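Local coordinates for protein extracellular ligand-binding receptor (Desulfohalobium retbaense DSM 5692, PDB 5ERE) that probably acts as an extracellular sensor, binding ketoleucine in a periplasmic binding protein domain and cytosine in a tandem PAS sensor region, at residues A[326-331]-A[473-478]; A[333-338]-A[463-468]; A[348-353]-A[451-456]; A[355-358]-A[363-366]; A[543-548]-A[554-559]. All blocks are in the same frame, centred on the assembly; numbering follows the deposited sequence.

Helix 324-357 takes part in contacts 1 to 4. Near its start it packs in contact 1 on segment 473-478 and in contact 2 on helix 461-470. The centres of these two contacts lie about 10 Å apart, and Ile477 meets Ile466. Contact 5 is a hairpin in the same sheet as strand 476-480, the neighbour of strand 553-561. Its Leu557 and Ile548 touch residues of contacts 1 and 2. Contact 3 lies about 23 Å from contact 2, centre to centre, on the sheet that lines the cytosine pocket. Contact 4, about 10 Å from contact 3 between centres, is the corner at the helix's far end. The side chain of Tyr555 in contact 5 is about 12 Å from the cytosine.

Contact 1. Residues A[326-331]-A[473-478]; sequences PMLLTQ and FPVEIF
Leu328 and Phe473 make the main apolar contact. CD1 of Leu328 sits over one face of the Phe473 ring, 3.8 Å from the ring centroid and 17° off the ring normal. This is a CH-pi contact. CD1 is displaced toward the CG side of the ring, with CG at 3.7 Å. The second branch, Leu328 CD2, reaches the rim at Phe473 CE2, 4.0 Å away. Phe473 CG is anti to its own carbonyl carbon (chi1 -70°), which carries the ring across to the helix. Val475 adds a looser touch, CG2 to Leu328 CD1 at 4.5 Å.

The contact joins helix 324-357 to the chain leading into strand 476-480, an inner strand of a five-stranded antiparallel sheet of PAS type. The helix packs on one face of this sheet, and Leu328 and Leu329 also touch Leu559 and Leu557 on strand 553-561. Phe473 further meets Phe310 of strand 304-314, so it stands where the sensor region joins the binding-protein part.

The polar bonds are local. Pro474 is the centre of an inverse gamma turn, closed by a weak bond from Val475 N to Phe473 O (2.9 Å). In the helix, Pro326 O accepts from Thr330 N and from Thr330 OG1, the latter at 2.9 Å. The two donors come from opposite faces of the carbonyl plane.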
# COMPACT_ATOMS: atom_id res chain seq x y z
N PRO A 326 -5.81 11.75 -7.66
CA PRO A 326 -5.14 12.04 -8.93
C PRO A 326 -3.68 11.65 -8.91
O PRO A 326 -3.14 11.24 -9.93
CB PRO A 326 -5.32 13.57 -9.10
CG PRO A 326 -5.78 14.08 -7.74
CD PRO A 326 -6.55 12.91 -7.14
N MSE A 327 -3.03 11.79 -7.77
CA MSE A 327 -1.64 11.32 -7.68
C MSE A 327 -1.46 9.83 -8.05
O MSE A 327 -0.60 9.42 -8.84
CB MSE A 327 -1.16 11.52 -6.26
CG MSE A 327 0.31 11.18 -6.07
SE MSE A 327 0.78 11.04 -4.21
CE MSE A 327 -0.24 9.42 -3.77
N LEU A 328 -2.28 8.98 -7.44
CA LEU A 328 -2.13 7.55 -7.69
C LEU A 328 -2.42 7.26 -9.16
O LEU A 328 -1.71 6.50 -9.79
CB LEU A 328 -3.06 6.74 -6.76
CG LEU A 328 -2.61 6.62 -5.30
CD1 LEU A 328 -3.72 5.95 -4.43
CD2 LEU A 328 -1.33 5.80 -5.19
N LEU A 329 -3.43 7.90 -9.74
CA LEU A 329 -3.71 7.67 -11.15
C LEU A 329 -2.54 8.10 -12.03
O LEU A 329 -2.08 7.35 -12.90
CB LEU A 329 -4.97 8.41 -11.58
CG LEU A 329 -5.39 8.21 -13.03
CD1 LEU A 329 -5.68 6.71 -13.38
CD2 LEU A 329 -6.59 9.05 -13.27
N THR A 330 -2.03 9.30 -11.78
CA THR A 330 -0.91 9.81 -12.56
C THR A 330 0.31 8.94 -12.44
O THR A 330 0.94 8.61 -13.44
CB THR A 330 -0.54 11.26 -12.15
OG1 THR A 330 -1.68 12.10 -12.32
CG2 THR A 330 0.59 11.77 -13.01
N GLN A 331 0.64 8.55 -11.21
CA GLN A 331 1.80 7.69 -10.99
C GLN A 331 1.67 6.36 -11.74
O GLN A 331 2.65 5.79 -12.21
CB GLN A 331 2.00 7.44 -9.50
CG GLN A 331 2.53 8.68 -8.76
CD GLN A 331 2.62 8.49 -7.26
OE1 GLN A 331 2.10 7.51 -6.70
NE2 GLN A 331 3.30 9.42 -6.60
N PHE A 473 -4.49 0.82 -0.65
CA PHE A 473 -5.30 2.04 -0.74
C PHE A 473 -6.72 1.60 -1.04
O PHE A 473 -6.93 0.64 -1.79
CB PHE A 473 -4.82 2.98 -1.84
CG PHE A 473 -3.50 3.63 -1.56
CD1 PHE A 473 -3.45 4.80 -0.84
CD2 PHE A 473 -2.30 3.07 -2.03
CE1 PHE A 473 -2.22 5.43 -0.57
CE2 PHE A 473 -1.07 3.71 -1.77
CZ PHE A 473 -1.05 4.89 -1.04
N PRO A 474 -7.71 2.32 -0.49
CA PRO A 474 -9.10 1.93 -0.82
C PRO A 474 -9.57 2.51 -2.14
O PRO A 474 -10.42 3.37 -2.18
CB PRO A 474 -9.90 2.50 0.35
CG PRO A 474 -9.16 3.81 0.64
CD PRO A 474 -7.67 3.41 0.49
N VAL A 475 -9.00 2.04 -3.24
CA VAL A 475 -9.32 2.55 -4.56
C VAL A 475 -9.25 1.38 -5.51
O VAL A 475 -8.64 0.38 -5.18
CB VAL A 475 -8.30 3.66 -5.08
CG1 VAL A 475 -8.10 4.74 -4.06
CG2 VAL A 475 -6.95 3.02 -5.46
N GLU A 476 -9.82 1.52 -6.69
CA GLU A 476 -9.54 0.58 -7.78
C GLU A 476 -9.15 1.31 -9.04
O GLU A 476 -9.60 2.43 -9.28
CB GLU A 476 -10.77 -0.31 -8.05
CG GLU A 476 -11.33 -0.95 -6.79
CD GLU A 476 -12.48 -1.92 -7.09
OE1 GLU A 476 -13.11 -1.80 -8.16
OE2 GLU A 476 -12.74 -2.80 -6.24
N ILE A 477 -8.29 0.67 -9.83
CA ILE A 477 -7.93 1.17 -11.15
C ILE A 477 -8.29 0.10 -12.19
O ILE A 477 -7.92 -1.09 -12.02
CB ILE A 477 -6.44 1.52 -11.22
CG1 ILE A 477 -6.14 2.69 -10.29
CG2 ILE A 477 -5.98 1.80 -12.67
CD1 ILE A 477 -4.77 3.19 -10.31
N PHE A 478 -8.97 0.49 -13.26
CA PHE A 478 -9.25 -0.45 -14.33
C PHE A 478 -8.85 0.16 -15.66
O PHE A 478 -8.53 1.34 -15.75
CB PHE A 478 -10.73 -0.91 -14.31
CG PHE A 478 -11.74 0.20 -14.45
CD1 PHE A 478 -12.16 0.90 -13.35
CD2 PHE A 478 -12.27 0.52 -15.70
CE1 PHE A 478 -13.12 1.93 -13.47
CE2 PHE A 478 -13.24 1.54 -15.83
CZ PHE A 478 -13.66 2.23 -14.72

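Contact 2. Residues A[333-338]-A[463-468]; sequences AQELNA and GSIISR. With ACY (acetic acid), chain D.
Leu336 lays its CD2 branch against Ile465. The methyl touches Ile465 CG2 and Ile465 CD1, each at 3.7 Å. Ile465 CG2 is turned anti to the backbone N, and also lies against Glu335 CD at 4.0 Å. The extended chain of Glu335 carries its carboxylate past this methyl to the polar side of the interface. There OE2 of Glu335 forms a salt bridge with Arg468 NH2 at 3.1 Å. The hydrogen bond is weak, at 134°, and the carboxylate and guanidinium planes are 43° apart. OE2 comes in at the guanidinium edge. Arg468 NH2 also bonds Tyr377 OH, and Glu335 OE1 pairs with Lys469 NZ. A water donates to Glu335 OE1 and to Ile465 O, which ties the carboxylate to the backbone of the other helix. A glutamine in place of Glu335 would probably leave Lys469 and Arg468 without their shared negative mate.

At the start of helix 461-470, Gly463 N gives a straight bond of 2.9 Å to O of acetic acid, and Phe462 N binds the same molecule, probably from the crystallisation liquor. The short helical segments run roughly antiparallel, at 151°, with axes 10.4 Å apart at closest approach. Helix 461-470 connects strand 449-457 of one sheet to strand 476-480 of the next and packs on the long helix that spans both, as in tandem PAS sensor regions.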
# COMPACT_ATOMS: atom_id res chain seq x y z
N ALA A 333 -0.34 5.90 -14.56
CA ALA A 333 -0.23 6.29 -15.97
C ALA A 333 1.24 6.40 -16.36
O ALA A 333 1.63 5.99 -17.46
CB ALA A 333 -0.92 7.63 -16.23
N GLN A 334 2.03 7.00 -15.48
CA GLN A 334 3.44 7.24 -15.78
C GLN A 334 4.24 5.95 -15.83
O GLN A 334 5.12 5.79 -16.68
CB GLN A 334 4.05 8.18 -14.75
CG GLN A 334 3.57 9.59 -14.92
CD GLN A 334 4.05 10.51 -13.82
OE1 GLN A 334 4.72 10.09 -12.88
NE2 GLN A 334 3.71 11.77 -13.94
N GLU A 335 3.98 5.02 -14.91
CA GLU A 335 4.73 3.79 -14.96
C GLU A 335 4.39 3.06 -16.24
O GLU A 335 5.29 2.55 -16.92
CB GLU A 335 4.46 2.91 -13.75
CG GLU A 335 5.24 1.61 -13.82
CD GLU A 335 5.29 0.87 -12.49
OE1 GLU A 335 4.58 1.30 -11.57
OE2 GLU A 335 6.04 -0.13 -12.38
N LEU A 336 3.11 3.03 -16.59
CA LEU A 336 2.67 2.37 -17.82
C LEU A 336 3.26 3.03 -19.08
O LEU A 336 3.70 2.33 -19.98
CB LEU A 336 1.13 2.35 -17.92
CG LEU A 336 0.44 1.38 -16.94
CD1 LEU A 336 -1.06 1.66 -16.78
CD2 LEU A 336 0.70 -0.12 -17.31
N ASN A 337 3.26 4.36 -19.16
CA ASN A 337 3.85 5.03 -20.33
C ASN A 337 5.33 4.74 -20.47
O ASN A 337 5.81 4.55 -21.57
CB ASN A 337 3.63 6.54 -20.29
CG ASN A 337 2.16 6.91 -20.59
OD1 ASN A 337 1.47 6.23 -21.36
ND2 ASN A 337 1.67 7.96 -19.94
N ALA A 338 6.05 4.69 -19.35
CA ALA A 338 7.47 4.42 -19.40
C ALA A 338 7.76 2.94 -19.76
O ALA A 338 8.73 2.61 -20.44
CB ALA A 338 8.10 4.76 -18.08
N GLY A 463 -2.61 -5.88 -14.86
CA GLY A 463 -2.78 -6.26 -13.47
C GLY A 463 -1.49 -6.28 -12.68
O GLY A 463 -1.45 -5.82 -11.54
N SER A 464 -0.43 -6.82 -13.27
CA SER A 464 0.83 -6.94 -12.56
C SER A 464 1.36 -5.52 -12.22
O SER A 464 1.95 -5.30 -11.17
CB SER A 464 1.84 -7.73 -13.39
OG SER A 464 2.25 -7.06 -14.58
N ILE A 465 1.08 -4.56 -13.07
CA ILE A 465 1.57 -3.19 -12.82
C ILE A 465 0.61 -2.49 -11.87
O ILE A 465 1.00 -1.97 -10.82
CB ILE A 465 1.76 -2.46 -14.15
CG1 ILE A 465 2.94 -3.09 -14.89
CG2 ILE A 465 1.99 -0.92 -13.94
CD1 ILE A 465 2.89 -3.01 -16.38
N ILE A 466 -0.68 -2.54 -12.19
CA ILE A 466 -1.67 -1.79 -11.45
C ILE A 466 -1.83 -2.24 -9.99
O ILE A 466 -1.95 -1.41 -9.11
CB ILE A 466 -3.02 -1.82 -12.17
CG1 ILE A 466 -2.91 -0.99 -13.43
CG2 ILE A 466 -4.12 -1.31 -11.30
CD1 ILE A 466 -3.95 -1.26 -14.45
N SER A 467 -1.88 -3.54 -9.73
CA SER A 467 -2.11 -4.01 -8.38
C SER A 467 -1.01 -3.58 -7.39
O SER A 467 -1.27 -3.37 -6.21
CB SER A 467 -2.26 -5.56 -8.38
OG SER A 467 -1.03 -6.15 -8.78
N ARG A 468 0.22 -3.46 -7.85
CA ARG A 468 1.26 -2.93 -6.97
C ARG A 468 1.00 -1.47 -6.62
O ARG A 468 1.25 -1.05 -5.50
CB ARG A 468 2.64 -3.06 -7.61
CG ARG A 468 2.96 -4.49 -8.10
CD ARG A 468 4.46 -4.66 -8.54
NE ARG A 468 4.84 -3.73 -9.60
CZ ARG A 468 5.13 -4.04 -10.88
NH1 ARG A 468 5.11 -5.30 -11.32
NH2 ARG A 468 5.46 -3.07 -11.72
C ACY D . -4.12 -7.76 -17.96
O ACY D . -3.84 -7.75 -16.72
OXT ACY D . -3.42 -7.20 -18.84
CH3 ACY D . -5.37 -8.47 -18.44
O HOH W 1 3.81 -1.22 -10.44

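Contact 3. Residues A[348-353]-A[451-456]; sequences AAAAEQ and GSVSVL. With CYT (6-aminopyrimidin-2(1H)-one), chain C.
Val453 is hydrogen-bonded through its backbone to His440 of strand 434-443, and its side chain meets helix 324-357 at Ala351 and Ala350. Ala351 CB lies 3.7 Å from Val453 CG1. Ala350 CB is farther off, 4.4 Å from Val453 CG2. Val453 therefore offers one branch to each alanine. CG1 stands between the backbone N and the carbonyl carbon (chi1 59°), and CG2 is anti to the N. With only methyls on the helix side, the backbones come close, and the CA atoms of Ala351 and Val453 are 6.2 Å apart.

The strand belongs to the antiparallel sheet of the cytosine-binding PAS-like domain. Helix 362-374 packs beside the contact, with Ile367 and Leu371 on Ala350 and Leu368 on Val453. Ser454 and Leu456 point to the other side of the strand. Ser454 OG comes within 3.5 Å of cytosine C5 and is hydrogen-bonded to Asp437. Leu456 CD2 lies 3.8 Å from cytosine N4. One side of the strand is thus buried apolar packing, and the other supplies pocket residues. The helix contact itself has no polar bond, so it holds through the fit of small methyl groups.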
# COMPACT_ATOMS: atom_id res chain seq x y z
N ALA A 348 12.01 -1.03 -31.75
CA ALA A 348 12.50 -0.22 -32.85
C ALA A 348 13.96 -0.56 -33.13
O ALA A 348 14.37 -0.71 -34.28
CB ALA A 348 12.35 1.25 -32.54
N ALA A 349 14.76 -0.67 -32.07
CA ALA A 349 16.16 -1.07 -32.20
C ALA A 349 16.26 -2.45 -32.84
O ALA A 349 17.14 -2.68 -33.67
CB ALA A 349 16.86 -1.09 -30.85
N ALA A 350 15.38 -3.37 -32.46
CA ALA A 350 15.48 -4.72 -32.99
C ALA A 350 15.16 -4.72 -34.48
O ALA A 350 15.76 -5.47 -35.25
CB ALA A 350 14.57 -5.70 -32.21
N ALA A 351 14.26 -3.84 -34.90
CA ALA A 351 13.91 -3.80 -36.31
C ALA A 351 15.09 -3.29 -37.11
O ALA A 351 15.33 -3.74 -38.22
CB ALA A 351 12.69 -2.92 -36.53
N GLU A 352 15.83 -2.35 -36.53
CA GLU A 352 16.99 -1.78 -37.20
C GLU A 352 17.98 -2.89 -37.46
O GLU A 352 18.48 -3.03 -38.56
CB GLU A 352 17.61 -0.65 -36.37
N GLN A 353 18.19 -3.73 -36.45
CA GLN A 353 19.13 -4.84 -36.55
C GLN A 353 18.67 -5.92 -37.55
O GLN A 353 19.48 -6.49 -38.27
CB GLN A 353 19.34 -5.48 -35.18
CG GLN A 353 20.03 -4.61 -34.16
CD GLN A 353 19.92 -5.20 -32.76
OE1 GLN A 353 20.26 -6.36 -32.54
NE2 GLN A 353 19.41 -4.41 -31.82
N GLY A 451 8.68 -7.25 -43.52
CA GLY A 451 7.83 -7.78 -42.47
C GLY A 451 7.96 -6.98 -41.19
O GLY A 451 8.18 -5.77 -41.22
N SER A 452 7.86 -7.66 -40.06
CA SER A 452 7.77 -6.94 -38.80
C SER A 452 8.32 -7.75 -37.65
O SER A 452 8.41 -8.97 -37.72
CB SER A 452 6.32 -6.55 -38.51
OG SER A 452 5.49 -7.72 -38.44
N VAL A 453 8.66 -7.03 -36.58
CA VAL A 453 9.12 -7.63 -35.35
C VAL A 453 8.22 -7.18 -34.22
O VAL A 453 7.78 -6.02 -34.17
CB VAL A 453 10.63 -7.28 -35.10
CG1 VAL A 453 10.84 -5.77 -35.00
CG2 VAL A 453 11.15 -7.97 -33.85
N SER A 454 7.90 -8.15 -33.35
CA SER A 454 6.86 -8.03 -32.31
C SER A 454 7.30 -8.34 -30.87
O SER A 454 8.14 -9.22 -30.63
CB SER A 454 5.72 -8.98 -32.67
OG SER A 454 4.90 -9.31 -31.55
N VAL A 455 6.76 -7.59 -29.91
CA VAL A 455 6.72 -8.02 -28.50
C VAL A 455 5.26 -8.20 -28.15
O VAL A 455 4.50 -7.27 -28.30
CB VAL A 455 7.35 -7.01 -27.51
CG1 VAL A 455 7.12 -7.44 -26.06
CG2 VAL A 455 8.87 -6.91 -27.74
N LEU A 456 4.92 -9.41 -27.72
CA LEU A 456 3.62 -9.71 -27.16
C LEU A 456 3.70 -9.66 -25.63
O LEU A 456 4.55 -10.31 -25.01
CB LEU A 456 3.15 -11.09 -27.66
CG LEU A 456 1.97 -11.72 -26.92
CD1 LEU A 456 0.72 -10.91 -27.09
CD2 LEU A 456 1.74 -13.18 -27.41
N3 CYT C . 1.14 -13.61 -31.50
C4 CYT C . 2.27 -12.90 -31.53
N1 CYT C . 0.11 -12.02 -32.93
C2 CYT C . 0.04 -13.20 -32.19
O2 CYT C . -1.04 -13.84 -32.14
N4 CYT C . 3.34 -13.38 -30.83
C5 CYT C . 2.36 -11.68 -32.28
C6 CYT C . 1.27 -11.28 -32.96

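Contact 4. Residues A[355-358]-A[363-366]; sequences STTG and RASA
Thr357 and Arg363 pack against each other at a helix-loop-helix corner, where helix 324-357 ends and helix 362-374 begins. The corner lies in the cytosine-binding PAS-like domain, at its surface.

Thr357 has the largest buried area of the contact. Its CB lies 3.9 Å from Arg363 CB, and its CG2 is 4.0 Å from the same atom. The two side chains slide past each other in opposite directions. The arginine chain bends at chi3 (-58°) and folds back over the end of the first helix. Its NE comes to 4.0 Å from Thr357 CB, and NH2 to 3.7 Å from Thr357 CA. Thr356 O is at the guanidinium edge, 4.0 Å from NH2. A positive group beside these last helical carbonyls is likely to suit the helix dipole.

The hydroxyl of Thr357 stands between the backbone N and the carbonyl carbon (chi1 72°). From there OG1 donates to Gly358 O at 2.7 Å, in the carbonyl plane and on a lone pair. Leu354 O is a lesser alternative, with a weak bond. Replacing Thr357 with an alanine would probably leave Gly358 O without this donor and open a gap beside Arg363 CB.

Gly358 is the first residue to leave the helix. Its phi is positive, and a CB there would jam against Thr357 O. Ala364, on the second helix, closes the corner. Thr357 OG1 lies 4.0 Å from Ala364 CA, and Gly358 O rests 3.6 Å from Ala364 CB.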
# COMPACT_ATOMS: atom_id res chain seq x y z
N SER A 355 17.33 -5.66 -40.22
CA SER A 355 17.48 -5.17 -41.58
C SER A 355 18.54 -5.93 -42.39
O SER A 355 18.33 -6.19 -43.58
CB SER A 355 17.82 -3.68 -41.56
OG SER A 355 17.98 -3.19 -42.88
N THR A 356 19.66 -6.27 -41.75
CA THR A 356 20.77 -6.97 -42.38
C THR A 356 20.68 -8.50 -42.29
O THR A 356 21.17 -9.22 -43.16
CB THR A 356 22.12 -6.54 -41.75
OG1 THR A 356 22.10 -6.86 -40.35
CG2 THR A 356 22.36 -5.05 -41.89
N THR A 357 20.05 -8.99 -41.22
CA THR A 357 19.96 -10.43 -40.93
C THR A 357 18.81 -11.15 -41.62
O THR A 357 18.87 -12.35 -41.87
CB THR A 357 19.80 -10.65 -39.41
OG1 THR A 357 18.48 -10.26 -38.99
CG2 THR A 357 20.82 -9.83 -38.64
N GLY A 358 17.74 -10.42 -41.91
CA GLY A 358 16.49 -11.05 -42.33
C GLY A 358 15.72 -11.46 -41.09
O GLY A 358 16.11 -11.14 -39.98
N ARG A 363 20.99 -15.68 -36.81
CA ARG A 363 21.23 -14.26 -36.54
C ARG A 363 19.92 -13.54 -36.13
O ARG A 363 19.91 -12.70 -35.21
CB ARG A 363 21.85 -13.56 -37.75
CG ARG A 363 23.17 -14.17 -38.25
CD ARG A 363 23.93 -13.17 -39.13
NE ARG A 363 23.14 -12.74 -40.28
CZ ARG A 363 23.00 -13.43 -41.41
NH1 ARG A 363 23.61 -14.60 -41.56
NH2 ARG A 363 22.24 -12.95 -42.39
N ALA A 364 18.83 -13.86 -36.80
CA ALA A 364 17.54 -13.26 -36.44
C ALA A 364 17.13 -13.74 -35.04
O ALA A 364 16.73 -12.94 -34.19
CB ALA A 364 16.48 -13.62 -37.46
N SER A 365 17.25 -15.04 -34.80
CA SER A 365 16.92 -15.62 -33.51
C SER A 365 17.64 -14.96 -32.35
O SER A 365 17.05 -14.81 -31.28
CB SER A 365 17.23 -17.11 -33.53
OG SER A 365 16.26 -17.80 -34.30
N ALA A 366 18.89 -14.56 -32.57
CA ALA A 366 19.70 -13.92 -31.53
C ALA A 366 19.19 -12.53 -31.16
O ALA A 366 19.24 -12.10 -30.00
CB ALA A 366 21.18 -13.82 -32.00

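Contact 5. Residues A[543-548]-A[554-559]; sequences LLWTSI and NYRLAL
Thr546 and Leu557 lie side by side, with Thr546 CG2 4.1 Å from Leu557 CD2. On the same face of this beta hairpin, Ile548 CG1 meets Tyr555 CB at 4.2 Å. On the other face, Trp545 CB packs on Ala558 CB at 3.9 Å, a non-hydrogen-bonded pair.

Three hydrogen-bonded pairs hold the antiparallel strands: Leu544 with Leu559, Thr546 with Leu557, and Ile548 with Tyr555. Each pair has two N-H...O bonds. The one from Leu557 N to Thr546 O is almost straight at 179°.

The polar edge is on the Trp545 and Ala558 face. Arg556 bends at chi2 (-77°), and its CD comes 4.0 Å from Trp545 CD1. The indole and guanidinium planes are 28° apart. Arg556 NH1 donates to Ser547 OG at 2.7 Å, with the hydroxyl tilted from the guanidinium plane. Ser547 OG also bonds Ala522 O, Trp545 NE1 bonds Gln521 O, and NE and NH2 of Arg556 bond Met518 O and Val519 O, so the guanidinium is gripped at all three nitrogens.

The hairpin is part of a PAS-type antiparallel sheet, with strand 476-480 beyond strand 553-561 and strand 524-528 beyond strand 541-550. Helix 324-357 packs on the face of Leu557 and Ile548, while helix 515-520 packs on Trp545 and Ala558.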
# COMPACT_ATOMS: atom_id res chain seq x y z
N LEU A 543 -14.83 9.04 -9.85
CA LEU A 543 -14.09 8.40 -10.92
C LEU A 543 -13.19 9.41 -11.61
O LEU A 543 -13.63 10.50 -11.97
CB LEU A 543 -15.04 7.77 -11.94
CG LEU A 543 -14.38 6.87 -12.98
CD1 LEU A 543 -15.33 5.76 -13.39
CD2 LEU A 543 -13.95 7.62 -14.20
N LEU A 544 -11.92 9.06 -11.74
CA LEU A 544 -10.95 9.83 -12.51
C LEU A 544 -10.39 8.98 -13.62
O LEU A 544 -10.08 7.80 -13.40
CB LEU A 544 -9.83 10.34 -11.61
CG LEU A 544 -10.27 11.10 -10.36
CD1 LEU A 544 -9.07 11.35 -9.47
CD2 LEU A 544 -10.98 12.41 -10.74
N TRP A 545 -10.26 9.54 -14.82
CA TRP A 545 -9.52 8.79 -15.85
C TRP A 545 -8.60 9.59 -16.74
O TRP A 545 -8.76 10.81 -16.93
CB TRP A 545 -10.47 8.00 -16.75
CG TRP A 545 -11.17 8.76 -17.85
CD1 TRP A 545 -10.73 8.92 -19.13
CD2 TRP A 545 -12.44 9.38 -17.77
NE1 TRP A 545 -11.66 9.63 -19.85
CE2 TRP A 545 -12.72 9.92 -19.04
CE3 TRP A 545 -13.38 9.54 -16.76
CZ2 TRP A 545 -13.90 10.60 -19.32
CZ3 TRP A 545 -14.55 10.23 -17.03
CH2 TRP A 545 -14.79 10.75 -18.31
N THR A 546 -7.62 8.85 -17.26
CA THR A 546 -6.65 9.35 -18.21
C THR A 546 -6.45 8.26 -19.27
O THR A 546 -7.17 7.26 -19.30
CB THR A 546 -5.31 9.77 -17.51
OG1 THR A 546 -4.46 10.41 -18.46
CG2 THR A 546 -4.57 8.58 -16.89
N SER A 547 -5.48 8.47 -20.16
CA SER A 547 -5.23 7.54 -21.23
C SER A 547 -3.75 7.23 -21.31
O SER A 547 -2.90 8.06 -21.00
CB SER A 547 -5.74 8.07 -22.56
OG SER A 547 -7.15 8.18 -22.57
N ILE A 548 -3.47 5.99 -21.70
CA ILE A 548 -2.14 5.51 -22.00
C ILE A 548 -2.14 4.77 -23.33
O ILE A 548 -3.12 4.12 -23.70
CB ILE A 548 -1.64 4.55 -20.92
CG1 ILE A 548 -2.74 3.51 -20.61
CG2 ILE A 548 -1.26 5.33 -19.67
CD1 ILE A 548 -2.22 2.31 -20.14
N ASN A 554 -4.86 3.90 -27.91
CA ASN A 554 -4.93 4.38 -26.55
C ASN A 554 -5.96 3.60 -25.72
O ASN A 554 -7.00 3.20 -26.24
CB ASN A 554 -5.25 5.88 -26.56
CG ASN A 554 -4.22 6.67 -27.36
OD1 ASN A 554 -3.04 6.71 -27.01
ND2 ASN A 554 -4.66 7.27 -28.44
N TYR A 555 -5.62 3.41 -24.45
CA TYR A 555 -6.48 2.77 -23.46
C TYR A 555 -6.81 3.76 -22.39
O TYR A 555 -5.95 4.58 -22.00
CB TYR A 555 -5.80 1.55 -22.81
CG TYR A 555 -5.15 0.66 -23.81
CD1 TYR A 555 -5.90 -0.17 -24.62
CD2 TYR A 555 -3.78 0.66 -23.96
CE1 TYR A 555 -5.29 -0.98 -25.55
CE2 TYR A 555 -3.18 -0.12 -24.87
CZ TYR A 555 -3.93 -0.95 -25.67
OH TYR A 555 -3.26 -1.73 -26.58
N ARG A 556 -8.02 3.65 -21.87
CA ARG A 556 -8.43 4.47 -20.76
C ARG A 556 -8.08 3.79 -19.46
O ARG A 556 -8.35 2.60 -19.28
CB ARG A 556 -9.93 4.78 -20.81
CG ARG A 556 -10.41 5.26 -22.14
CD ARG A 556 -10.04 6.74 -22.42
NE ARG A 556 -10.65 7.19 -23.68
CZ ARG A 556 -10.00 7.60 -24.77
NH1 ARG A 556 -8.67 7.65 -24.79
NH2 ARG A 556 -10.68 7.98 -25.84
N LEU A 557 -7.49 4.59 -18.56
CA LEU A 557 -7.01 4.19 -17.26
C LEU A 557 -7.82 4.96 -16.26
O LEU A 557 -7.73 6.20 -16.20
CB LEU A 557 -5.51 4.49 -17.12
CG LEU A 557 -4.80 4.04 -15.84
CD1 LEU A 557 -4.58 2.51 -15.86
CD2 LEU A 557 -3.46 4.78 -15.71
N ALA A 558 -8.64 4.24 -15.50
CA ALA A 558 -9.60 4.88 -14.59
C ALA A 558 -9.35 4.44 -13.17
O ALA A 558 -9.07 3.26 -12.90
CB ALA A 558 -10.99 4.55 -14.98
N LEU A 559 -9.49 5.40 -12.28
CA LEU A 559 -9.40 5.20 -10.84
C LEU A 559 -10.71 5.58 -10.20
O LEU A 559 -11.20 6.68 -10.44
CB LEU A 559 -8.27 6.03 -10.24
CG LEU A 559 -8.04 5.84 -8.74
CD1 LEU A 559 -6.57 6.20 -8.45
CD2 LEU A 559 -8.97 6.67 -7.85